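Local coordinates for protein S-adenosyl-L-methionine-dependent 2-deoxy-scyllo-inosamine dehydrogenase (Bacillus circulans, PDB 4M7S) that catalyses the radical S-adenosyl-L-methionine-dependent two-electron oxidation of 2-deoxy-scyllo-inosamine to amino-dideoxy-scyllo-inosose in butirosin biosynthesis, using two [4Fe-4S] clusters, at residues 84-96 against 107-119. Sequence-based numbering, arbitrary orientation.
Sequences RARPIIYTNGDFL and LGIQKFIVTQHAG. With SF4 (iron/sulfur cluster), chain C.
Ile113 N donates to Ile89 O over 2.7 Å in an almost straight bond (177° at the hydrogen), and the CA-H of Phe112 leans on the same carbonyl oxygen. Ile113 O in turn accepts from Thr91 N, and Thr91 O from Thr115 N; the two strands run parallel, their axes 12° apart, and pair Ile89 with Phe112 and Tyr90 with Ile113. On the face carrying Tyr90, whose CG stands beside the backbone N and anti to the carbonyl carbon, the phenol ring lies alongside Ile113, whose CG1 sits over the ring face 4.0 Å from the centroid in a CH-pi contact. CG1 of Ile113 also reaches Ile88 CG2. On the face carrying Ile89 and Phe112 the packing is largely apolar: Ile109 CD1 wedges against Pro87 CB (3.6 Å) and Ile89 CG1, its side chain crossing that of Ile89 at about a right angle, while Phe112 CD2 meets Ile89 CB. Helix 98-107 covers this face through Leu101 and Leu104, completing a beta-alpha-beta unit of the partial TIM-barrel fold of radical SAM enzymes. At the N-terminal end Gln110 OE1 accepts a weak, bent bond from Arg86 NH2, at the edge of the guanidinium, with the two planes 67° apart. At the C-terminal ends the segments reach the cluster bound by Cys16, Cys20 and Cys23. His117 lays its ring against it, CD2 3.5 Å from sulfur S3, with ND1 hydrogen-bonded to the Tyr22 hydroxyl; Asn92 ND2, hydrogen-bonded to Asn17 OD1, lies 3.7 Å from S3. One water bridges Asn92 O and His117 N, and a second links Asp94 OD1 to Gln116 OE1.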
ATOM      1  N   ARG A  84     -14.729  -4.929   9.094  1.00 34.12           N
ATOM      2  CA  ARG A  84     -13.939  -4.360  10.193  1.00 35.74           C
ATOM      3  C   ARG A  84     -12.750  -3.521   9.694  1.00 30.74           C
ATOM      4  O   ARG A  84     -12.226  -2.686  10.427  1.00 35.24           O
ATOM      5  CB  ARG A  84     -13.393  -5.454  11.114  1.00 38.69           C
ATOM      6  CG  ARG A  84     -14.418  -6.387  11.717  1.00 47.81           C
ATOM      7  CD  ARG A  84     -13.724  -7.440  12.592  1.00 52.89           C
ATOM      8  NE  ARG A  84     -13.096  -6.846  13.774  1.00 58.89           N
ATOM      9  CZ  ARG A  84     -11.953  -7.263  14.317  1.00 60.73           C
ATOM     10  NH1 ARG A  84     -11.282  -8.281  13.784  1.00 58.48           N
ATOM     11  NH2 ARG A  84     -11.473  -6.651  15.393  1.00 63.11           N
ATOM     12  N   ALA A  85     -12.314  -3.753   8.458  1.00 24.97           N
ATOM     13  CA  ALA A  85     -11.135  -3.055   7.934  1.00 26.83           C
ATOM     14  C   ALA A  85     -11.431  -1.576   7.712  1.00 30.39           C
ATOM     15  O   ALA A  85     -12.591  -1.167   7.699  1.00 30.56           O
ATOM     16  CB  ALA A  85     -10.656  -3.689   6.647  1.00 23.56           C
ATOM     17  N   ARG A  86     -10.379  -0.779   7.528  1.00 29.63           N
ATOM     18  CA  ARG A  86     -10.527   0.664   7.342  1.00 28.71           C
ATOM     19  C   ARG A  86      -9.996   1.081   5.980  1.00 25.78           C
ATOM     20  O   ARG A  86      -8.782   1.200   5.795  1.00 26.97           O
ATOM     21  CB  ARG A  86      -9.800   1.418   8.466  1.00 33.52           C
ATOM     22  CG  ARG A  86      -9.786   2.945   8.329  1.00 34.96           C
ATOM     23  CD  ARG A  86      -9.320   3.588   9.634  1.00 43.57           C
ATOM     24  NE  ARG A  86      -9.028   5.011   9.481  1.00 45.58           N
ATOM     25  CZ  ARG A  86      -9.926   5.981   9.616  1.00 46.19           C
ATOM     26  NH1 ARG A  86      -9.561   7.247   9.467  1.00 47.20           N
ATOM     27  NH2 ARG A  86     -11.188   5.688   9.907  1.00 44.11           N
ATOM     28  N   PRO A  87     -10.907   1.280   5.010  1.00 23.61           N
ATOM     29  CA  PRO A  87     -10.556   1.633   3.632  1.00 22.12           C
ATOM     30  C   PRO A  87     -10.159   3.102   3.500  1.00 23.76           C
ATOM     31  O   PRO A  87     -10.904   3.983   3.934  1.00 25.09           O
ATOM     32  CB  PRO A  87     -11.861   1.369   2.853  1.00 21.52           C
ATOM     33  CG  PRO A  87     -12.741   0.552   3.793  1.00 21.72           C
ATOM     34  CD  PRO A  87     -12.351   1.028   5.159  1.00 22.25           C
ATOM     35  N   ILE A  88      -8.990   3.349   2.912  1.00 22.70           N
ATOM     36  CA  ILE A  88      -8.463   4.699   2.757  1.00 27.34           C
ATOM     37  C   ILE A  88      -8.122   4.933   1.296  1.00 23.65           C
ATOM     38  O   ILE A  88      -7.513   4.072   0.660  1.00 25.95           O
ATOM     39  CB  ILE A  88      -7.144   4.881   3.527  1.00 30.93           C
ATOM     40  CG1 ILE A  88      -7.256   4.354   4.958  1.00 36.09           C
ATOM     41  CG2 ILE A  88      -6.698   6.348   3.485  1.00 30.33           C
ATOM     42  CD1 ILE A  88      -8.237   5.109   5.806  1.00 39.53           C
ATOM     43  N   ILE A  89      -8.490   6.096   0.765  1.00 21.24           N
ATOM     44  CA  ILE A  89      -8.073   6.461  -0.586  1.00 20.63           C
ATOM     45  C   ILE A  89      -6.919   7.466  -0.538  1.00 23.41           C
ATOM     46  O   ILE A  89      -7.038   8.529   0.080  1.00 26.51           O
ATOM     47  CB  ILE A  89      -9.226   7.090  -1.398  1.00 24.39           C
ATOM     48  CG1 ILE A  89     -10.277   6.039  -1.761  1.00 25.15           C
ATOM     49  CG2 ILE A  89      -8.686   7.741  -2.685  1.00 23.68           C
ATOM     50  CD1 ILE A  89      -9.842   5.118  -2.875  1.00 21.83           C
ATOM     51  N   TYR A  90      -5.803   7.130  -1.181  1.00 20.83           N
ATOM     52  CA  TYR A  90      -4.746   8.103  -1.408  1.00 23.88           C
ATOM     53  C   TYR A  90      -4.842   8.514  -2.881  1.00 25.87           C
ATOM     54  O   TYR A  90      -4.714   7.672  -3.775  1.00 24.75           O
ATOM     55  CB  TYR A  90      -3.384   7.490  -1.112  1.00 25.01           C
ATOM     56  CG  TYR A  90      -3.163   7.094   0.342  1.00 32.28           C
ATOM     57  CD1 TYR A  90      -3.712   5.929   0.865  1.00 36.10           C
ATOM     58  CD2 TYR A  90      -2.386   7.878   1.179  1.00 37.09           C
ATOM     59  CE1 TYR A  90      -3.495   5.557   2.188  1.00 39.90           C
ATOM     60  CE2 TYR A  90      -2.158   7.515   2.500  1.00 42.70           C
ATOM     61  CZ  TYR A  90      -2.718   6.358   2.996  1.00 44.74           C
ATOM     62  OH  TYR A  90      -2.498   5.998   4.307  1.00 50.72           O
ATOM     63  N   THR A  91      -5.076   9.797  -3.139  1.00 25.51           N
ATOM     64  CA  THR A  91      -5.361  10.235  -4.507  1.00 25.32           C
ATOM     65  C   THR A  91      -4.723  11.590  -4.826  1.00 23.86           C
ATOM     66  O   THR A  91      -4.551  12.408  -3.927  1.00 26.32           O
ATOM     67  CB  THR A  91      -6.891  10.300  -4.734  1.00 23.46           C
ATOM     68  OG1 THR A  91      -7.168  10.755  -6.065  1.00 22.04           O
ATOM     69  CG2 THR A  91      -7.553  11.239  -3.717  1.00 23.07           C
ATOM     70  N   ASN A  92      -4.366  11.832  -6.092  1.00 23.52           N
ATOM     71  CA  ASN A  92      -3.894  13.163  -6.476  1.00 25.88           C
ATOM     72  C   ASN A  92      -5.032  14.170  -6.573  1.00 27.31           C
ATOM     73  O   ASN A  92      -4.795  15.368  -6.745  1.00 28.10           O
ATOM     74  CB  ASN A  92      -3.057  13.167  -7.769  1.00 27.71           C
ATOM     75  CG  ASN A  92      -3.795  12.587  -8.964  1.00 24.52           C
ATOM     76  OD1 ASN A  92      -5.020  12.717  -9.092  1.00 25.50           O
ATOM     77  ND2 ASN A  92      -3.046  11.924  -9.848  1.00 25.45           N
ATOM     78  N   GLY A  93      -6.265  13.674  -6.484  1.00 25.00           N
ATOM     79  CA  GLY A  93      -7.439  14.534  -6.448  1.00 25.37           C
ATOM     80  C   GLY A  93      -8.023  14.958  -7.791  1.00 27.16           C
ATOM     81  O   GLY A  93      -9.134  15.484  -7.832  1.00 28.74           O
ATOM     82  N   ASP A  94      -7.298  14.732  -8.887  1.00 24.91           N
ATOM     83  CA  ASP A  94      -7.734  15.245 -10.191  1.00 28.01           C
ATOM     84  C   ASP A  94      -9.061  14.648 -10.675  1.00 28.66           C
ATOM     85  O   ASP A  94      -9.732  15.218 -11.538  1.00 32.07           O
ATOM     86  CB  ASP A  94      -6.655  15.011 -11.246  1.00 27.39           C
ATOM     87  CG  ASP A  94      -5.338  15.672 -10.889  1.00 32.79           C
ATOM     88  OD1 ASP A  94      -5.360  16.672 -10.138  1.00 34.57           O
ATOM     89  OD2 ASP A  94      -4.287  15.194 -11.361  1.00 33.04           O
ATOM     90  N   PHE A  95      -9.416  13.488 -10.134  1.00 23.92           N
ATOM     91  CA  PHE A  95     -10.663  12.815 -10.483  1.00 24.65           C
ATOM     92  C   PHE A  95     -11.698  12.852  -9.360  1.00 23.88           C
ATOM     93  O   PHE A  95     -12.806  12.342  -9.517  1.00 27.02           O
ATOM     94  CB  PHE A  95     -10.390  11.360 -10.881  1.00 23.91           C
ATOM     95  CG  PHE A  95      -9.724  11.218 -12.219  1.00 23.80           C
ATOM     96  CD1 PHE A  95     -10.483  11.097 -13.370  1.00 24.47           C
ATOM     97  CD2 PHE A  95      -8.342  11.211 -12.325  1.00 26.86           C
ATOM     98  CE1 PHE A  95      -9.876  10.970 -14.616  1.00 28.69           C
ATOM     99  CE2 PHE A  95      -7.723  11.091 -13.562  1.00 31.04           C
ATOM    100  CZ  PHE A  95      -8.494  10.972 -14.713  1.00 30.34           C
ATOM    101  N   LEU A  96     -11.340  13.463  -8.233  1.00 24.39           N
ATOM    102  CA  LEU A  96     -12.212  13.481  -7.058  1.00 26.97           C
ATOM    103  C   LEU A  96     -13.258  14.597  -7.095  1.00 28.27           C
ATOM    104  O   LEU A  96     -13.085  15.641  -6.469  1.00 29.00           O
ATOM    105  CB  LEU A  96     -11.384  13.588  -5.772  1.00 29.25           C
ATOM    106  CG  LEU A  96     -12.139  13.316  -4.468  1.00 30.84           C
ATOM    107  CD1 LEU A  96     -12.823  11.961  -4.522  1.00 30.69           C
ATOM    108  CD2 LEU A  96     -11.191  13.386  -3.279  1.00 32.80           C
ATOM    109  N   LEU A 107     -19.914   3.846  -0.126  1.00 25.49           N
ATOM    110  CA  LEU A 107     -19.446   2.485  -0.392  1.00 28.24           C
ATOM    111  C   LEU A 107     -18.516   1.920   0.686  1.00 29.36           C
ATOM    112  O   LEU A 107     -18.378   0.704   0.804  1.00 32.15           O
ATOM    113  CB  LEU A 107     -18.772   2.409  -1.759  1.00 27.48           C
ATOM    114  CG  LEU A 107     -19.694   2.651  -2.959  1.00 29.28           C
ATOM    115  CD1 LEU A 107     -18.848   2.760  -4.205  1.00 29.44           C
ATOM    116  CD2 LEU A 107     -20.727   1.553  -3.111  1.00 31.29           C
ATOM    117  N   GLY A 108     -17.877   2.792   1.465  1.00 32.70           N
ATOM    118  CA  GLY A 108     -17.067   2.332   2.583  1.00 30.27           C
ATOM    119  C   GLY A 108     -15.790   3.096   2.900  1.00 29.37           C
ATOM    120  O   GLY A 108     -15.213   2.897   3.968  1.00 28.93           O
ATOM    121  N   ILE A 109     -15.333   3.960   1.989  1.00 24.15           N
ATOM    122  CA  ILE A 109     -14.097   4.707   2.243  1.00 22.80           C
ATOM    123  C   ILE A 109     -14.252   5.582   3.482  1.00 26.14           C
ATOM    124  O   ILE A 109     -15.187   6.381   3.567  1.00 29.94           O
ATOM    125  CB  ILE A 109     -13.673   5.599   1.044  1.00 24.40           C
ATOM    126  CG1 ILE A 109     -13.393   4.746  -0.195  1.00 23.29           C
ATOM    127  CG2 ILE A 109     -12.422   6.441   1.409  1.00 23.60           C
ATOM    128  CD1 ILE A 109     -12.404   3.605   0.052  1.00 19.92           C
ATOM    129  N   GLN A 110     -13.335   5.447   4.437  1.00 23.77           N
ATOM    130  CA  GLN A 110     -13.410   6.231   5.662  1.00 26.97           C
ATOM    131  C   GLN A 110     -12.513   7.466   5.619  1.00 31.41           C
ATOM    132  O   GLN A 110     -12.651   8.370   6.441  1.00 35.61           O
ATOM    133  CB  GLN A 110     -13.063   5.359   6.871  1.00 29.17           C
ATOM    134  CG  GLN A 110     -14.084   4.255   7.123  1.00 30.98           C
ATOM    135  CD  GLN A 110     -13.713   3.378   8.287  1.00 36.29           C
ATOM    136  OE1 GLN A 110     -12.904   3.761   9.128  1.00 37.28           O
ATOM    137  NE2 GLN A 110     -14.303   2.183   8.345  1.00 38.49           N
ATOM    138  N   LYS A 111     -11.590   7.508   4.667  1.00 29.15           N
ATOM    139  CA  LYS A 111     -10.683   8.646   4.594  1.00 28.64           C
ATOM    140  C   LYS A 111     -10.118   8.849   3.197  1.00 24.57           C
ATOM    141  O   LYS A 111      -9.736   7.888   2.526  1.00 23.74           O
ATOM    142  CB  LYS A 111      -9.550   8.484   5.608  1.00 32.94           C
ATOM    143  CG  LYS A 111      -8.751   9.745   5.882  1.00 37.21           C
ATOM    144  CD  LYS A 111      -8.022   9.585   7.203  1.00 44.75           C
ATOM    145  CE  LYS A 111      -7.071  10.733   7.490  1.00 49.68           C
ATOM    146  NZ  LYS A 111      -6.219  10.501   8.703  1.00 49.69           N
ATOM    147  N   PHE A 112     -10.081  10.110   2.769  1.00 25.09           N
ATOM    148  CA  PHE A 112      -9.421  10.503   1.532  1.00 25.86           C
ATOM    149  C   PHE A 112      -8.203  11.361   1.867  1.00 25.94           C
ATOM    150  O   PHE A 112      -8.316  12.378   2.557  1.00 27.11           O
ATOM    151  CB  PHE A 112     -10.375  11.309   0.645  1.00 26.60           C
ATOM    152  CG  PHE A 112     -11.617  10.554   0.227  1.00 27.85           C
ATOM    153  CD1 PHE A 112     -12.745  10.541   1.036  1.00 34.05           C
ATOM    154  CD2 PHE A 112     -11.660   9.878  -0.988  1.00 24.68           C
ATOM    155  CE1 PHE A 112     -13.903   9.855   0.643  1.00 35.80           C
ATOM    156  CE2 PHE A 112     -12.815   9.188  -1.392  1.00 26.75           C
ATOM    157  CZ  PHE A 112     -13.934   9.179  -0.575  1.00 30.61           C
ATOM    158  N   ILE A 113      -7.039  10.934   1.390  1.00 26.52           N
ATOM    159  CA  ILE A 113      -5.820  11.712   1.536  1.00 30.05           C
ATOM    160  C   ILE A 113      -5.546  12.278   0.162  1.00 29.02           C
ATOM    161  O   ILE A 113      -5.127  11.543  -0.731  1.00 26.27           O
ATOM    162  CB  ILE A 113      -4.612  10.841   1.921  1.00 30.62           C
ATOM    163  CG1 ILE A 113      -4.964   9.855   3.038  1.00 33.39           C
ATOM    164  CG2 ILE A 113      -3.408  11.717   2.274  1.00 30.78           C
ATOM    165  CD1 ILE A 113      -5.346  10.506   4.324  1.00 36.51           C
ATOM    166  N   VAL A 114      -5.795  13.568  -0.022  1.00 30.38           N
ATOM    167  CA  VAL A 114      -5.601  14.166  -1.337  1.00 33.18           C
ATOM    168  C   VAL A 114      -4.263  14.890  -1.400  1.00 36.79           C
ATOM    169  O   VAL A 114      -3.948  15.701  -0.528  1.00 38.70           O
ATOM    170  CB  VAL A 114      -6.728  15.159  -1.695  1.00 35.92           C
ATOM    171  CG1 VAL A 114      -6.496  15.735  -3.081  1.00 36.49           C
ATOM    172  CG2 VAL A 114      -8.084  14.478  -1.623  1.00 34.77           C
ATOM    173  N   THR A 115      -3.480  14.593  -2.432  1.00 39.40           N
ATOM    174  CA  THR A 115      -2.213  15.278  -2.643  1.00 46.81           C
ATOM    175  C   THR A 115      -2.192  16.000  -3.988  1.00 49.41           C
ATOM    176  O   THR A 115      -2.140  15.364  -5.039  1.00 44.93           O
ATOM    177  CB  THR A 115      -1.025  14.297  -2.582  1.00 51.70           C
ATOM    178  OG1 THR A 115      -1.234  13.355  -1.524  1.00 54.42           O
ATOM    179  CG2 THR A 115       0.278  15.046  -2.330  1.00 55.63           C
ATOM    180  N   GLN A 116      -2.244  17.328  -3.953  1.00 61.46           N
ATOM    181  CA  GLN A 116      -2.022  18.118  -5.158  1.00 69.97           C
ATOM    182  C   GLN A 116      -0.585  17.874  -5.617  1.00 76.79           C
ATOM    183  O   GLN A 116       0.358  18.164  -4.879  1.00 81.61           O
ATOM    184  CB  GLN A 116      -2.237  19.603  -4.870  1.00 77.15           C
ATOM    185  CG  GLN A 116      -1.851  20.516  -6.024  1.00 84.03           C
ATOM    186  CD  GLN A 116      -2.717  20.296  -7.246  1.00 84.16           C
ATOM    187  OE1 GLN A 116      -3.917  20.037  -7.128  1.00 84.85           O
ATOM    188  NE2 GLN A 116      -2.113  20.385  -8.429  1.00 83.83           N
ATOM    189  N   HIS A 117      -0.411  17.332  -6.822  1.00 77.12           N
ATOM    190  CA  HIS A 117       0.928  16.952  -7.284  1.00 78.26           C
ATOM    191  C   HIS A 117       1.477  17.803  -8.425  1.00 81.30           C
ATOM    192  O   HIS A 117       0.854  18.782  -8.839  1.00 84.52           O
ATOM    193  CB  HIS A 117       0.985  15.466  -7.648  1.00 75.27           C
ATOM    194  CG  HIS A 117       1.264  14.573  -6.481  1.00 75.70           C
ATOM    195  ND1 HIS A 117       2.507  14.484  -5.894  1.00 78.93           N
ATOM    196  CD2 HIS A 117       0.457  13.734  -5.786  1.00 73.18           C
ATOM    197  CE1 HIS A 117       2.456  13.627  -4.888  1.00 77.83           C
ATOM    198  NE2 HIS A 117       1.226  13.158  -4.803  1.00 74.02           N
ATOM    199  N   ALA A 118       2.647  17.404  -8.924  1.00 80.65           N
ATOM    200  CA  ALA A 118       3.424  18.201  -9.879  1.00 81.87           C
ATOM    201  C   ALA A 118       2.664  18.550 -11.150  1.00 79.09           C
ATOM    202  O   ALA A 118       2.239  17.667 -11.903  1.00 76.78           O
ATOM    203  CB  ALA A 118       4.736  17.511 -10.221  1.00 82.67           C
ATOM    204  N   GLY A 119       2.528  19.853 -11.379  1.00 78.46           N
ATOM    205  CA  GLY A 119       1.753  20.394 -12.477  1.00 75.75           C
ATOM    206  C   GLY A 119       1.358  21.823 -12.153  1.00 79.06           C
ATOM    207  O   GLY A 119       2.214  22.647 -11.814  1.00 83.88           O
TER
HETATM  208 FE1  SF4 C 502       1.061   9.963  -9.830  1.00 28.73          FE
HETATM  209 FE2  SF4 C 502       2.699  11.976  -9.238  1.00 28.21          FE
HETATM  210 FE3  SF4 C 502       3.511   9.480  -8.828  1.00 31.04          FE
HETATM  211 FE4  SF4 C 502       1.563  10.496  -7.238  1.00 32.45          FE
HETATM  212  S1  SF4 C 502       3.748  11.194  -7.329  1.00 29.64           S
HETATM  213  S2  SF4 C 502       1.560   8.421  -8.205  1.00 32.88           S
HETATM  214  S3  SF4 C 502       0.460  11.880  -8.718  1.00 28.53           S
HETATM  215  S4  SF4 C 502       3.066  10.430 -10.889  1.00 26.58           S
HETATM  216  O   HOH W   1      -2.778  16.547  -8.088  1.00 45.77           O
HETATM  217  O   HOH W   2      -6.319  18.427  -8.050  1.00 41.72           O